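Local coordinates for cytoplasmic export protein 1 (Saccharomyces cerevisiae, PDB 3VWA), which binds tRNA and may collect it from the nuclear export receptors at the nuclear pore complex and may deliver aminoacylated tRNAs to the translation machinery, at residues A[396-399]-A[400-404]. Residues are numbered along the deposited sequence; the frame is centred on the assembly and turned at random.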
loop_
_atom_site.group_PDB
_atom_site.type_symbol
_atom_site.label_atom_id
_atom_site.label_comp_id
_atom_site.label_asym_id
_atom_site.label_seq_id
_atom_site.Cartn_x
_atom_site.Cartn_y
_atom_site.Cartn_z
ATOM N N LEU A 396 -2.655 -13.134 -25.368
ATOM C CA LEU A 396 -3.640 -12.786 -24.330
ATOM C C LEU A 396 -4.460 -14.041 -23.960
ATOM O O LEU A 396 -4.709 -14.304 -22.767
ATOM C CB LEU A 396 -4.574 -11.649 -24.739
ATOM C CG LEU A 396 -4.894 -10.540 -23.723
ATOM C CD1 LEU A 396 -6.328 -10.050 -23.815
ATOM C CD2 LEU A 396 -4.555 -10.902 -22.284
ATOM N N ARG A 397 -4.873 -14.812 -24.964
ATOM C CA ARG A 397 -5.599 -16.080 -24.681
ATOM C C ARG A 397 -4.788 -17.032 -23.828
ATOM O O ARG A 397 -5.296 -17.512 -22.811
ATOM C CB ARG A 397 -6.005 -16.801 -25.958
ATOM C CG ARG A 397 -6.732 -15.908 -26.920
ATOM C CD ARG A 397 -7.550 -16.725 -27.904
ATOM N NE ARG A 397 -6.778 -17.658 -28.737
ATOM C CZ ARG A 397 -6.164 -17.319 -29.880
ATOM N NH1 ARG A 397 -6.164 -16.053 -30.317
ATOM N NH2 ARG A 397 -5.530 -18.224 -30.604
ATOM N N LEU A 398 -3.537 -17.291 -24.207
ATOM C CA LEU A 398 -2.657 -18.132 -23.376
ATOM C C LEU A 398 -2.520 -17.582 -21.957
ATOM O O LEU A 398 -2.732 -18.284 -21.000
ATOM C CB LEU A 398 -1.261 -18.297 -23.981
ATOM C CG LEU A 398 -0.275 -19.249 -23.249
ATOM C CD1 LEU A 398 -0.792 -20.673 -23.211
ATOM C CD2 LEU A 398 1.142 -19.204 -23.876
ATOM N N GLN A 399 -2.184 -16.310 -21.805
ATOM C CA GLN A 399 -2.051 -15.828 -20.432
ATOM C C GLN A 399 -3.345 -15.911 -19.651
ATOM O O GLN A 399 -3.296 -16.196 -18.450
ATOM C CB GLN A 399 -1.452 -14.432 -20.321
ATOM C CG GLN A 399 -0.015 -14.352 -20.811
ATOM C CD GLN A 399 0.906 -15.329 -20.095
ATOM O OE1 GLN A 399 1.319 -16.284 -20.683
ATOM N NE2 GLN A 399 1.217 -15.080 -18.821
ATOM N N THR A 400 -4.488 -15.609 -20.278
ATOM C CA THR A 400 -5.745 -15.734 -19.550
ATOM C C THR A 400 -5.809 -17.198 -19.092
ATOM O O THR A 400 -6.046 -17.481 -17.942
ATOM C CB THR A 400 -6.968 -15.370 -20.416
ATOM O OG1 THR A 400 -6.809 -14.062 -21.005
ATOM C CG2 THR A 400 -8.224 -15.367 -19.597
ATOM N N LEU A 401 -5.553 -18.120 -20.009
ATOM C CA LEU A 401 -5.621 -19.524 -19.715
ATOM C C LEU A 401 -4.800 -19.918 -18.504
ATOM O O LEU A 401 -5.328 -20.526 -17.570
ATOM C CB LEU A 401 -5.280 -20.352 -20.942
ATOM C CG LEU A 401 -5.141 -21.873 -20.760
ATOM C CD1 LEU A 401 -6.426 -22.556 -20.241
ATOM C CD2 LEU A 401 -4.744 -22.398 -22.127
ATOM N N LYS A 402 -3.548 -19.518 -18.485
ATOM C CA LYS A 402 -2.629 -19.868 -17.391
ATOM C C LYS A 402 -2.983 -19.202 -16.050
ATOM O O LYS A 402 -2.343 -19.444 -15.013
ATOM C CB LYS A 402 -1.234 -19.357 -17.726
ATOM C CG LYS A 402 -0.517 -20.035 -18.870
ATOM C CD LYS A 402 0.962 -19.690 -18.752
ATOM C CE LYS A 402 1.772 -20.276 -19.908
ATOM N NZ LYS A 402 3.245 -20.169 -19.662
ATOM N N THR A 403 -3.925 -18.281 -16.076
ATOM C CA THR A 403 -4.257 -17.542 -14.871
ATOM C C THR A 403 -5.499 -18.148 -14.209
ATOM O O THR A 403 -5.821 -17.790 -13.111
ATOM C CB THR A 403 -4.467 -16.040 -15.248
ATOM O OG1 THR A 403 -3.216 -15.538 -15.727
ATOM C CG2 THR A 403 -4.895 -15.184 -14.088
ATOM N N ILE A 404 -6.205 -19.040 -14.901
ATOM C CA ILE A 404 -7.478 -19.572 -14.434
ATOM C C ILE A 404 -7.361 -20.243 -13.067
ATOM O O ILE A 404 -8.223 -20.042 -12.206
ATOM C CB ILE A 404 -8.073 -20.573 -15.476
ATOM C CG1 ILE A 404 -8.747 -19.813 -16.625
ATOM C CG2 ILE A 404 -9.114 -21.479 -14.834
ATOM C CD1 ILE A 404 -9.082 -20.681 -17.838
HETATM O O HOH W 1 3.541 -17.731 -20.294
#
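The peptide carbonyl of L396 takes two donors from T400, one on each face of its plane: the hydroxyl OG1 stands above the plane at 2.8 Å from L396 O, 41° out of it, while the backbone N of T400 comes from the opposite face at a tilt of 21°. The side-chain amide of Q399 presents its oxygen to K402, with Q399 OE1 3.9 Å from K402 CD; a water donates to OE1 and accepts from K402 NZ, joining the two polar ends. Rotation about chi1 (-54°) sets T400 OG1 beside its own backbone N, close enough to fold back over the preceding turn. A valine in its place would probably leave L396 O with the amide bond alone and put a methyl against a buried carbonyl. T403 OG1 likewise donates to Q399 O, at 2.8 Å. On the partly exposed flank, the extended K402 chain passes L398, its CE 4.1 Å from L398 CG. L398 CD1 also approaches L401 CD2 at 4.4 Å. R397 NH2 forms a salt bridge with D430 OD2. Helix 394-407 packs on helices 355-368, 413-427 and 433-446; here the amides of T400, L401 and K402 make i to i+4 bonds, and threonine hydroxyls bond back to the preceding turn, within HEAT repeat 1 of the alpha-solenoid.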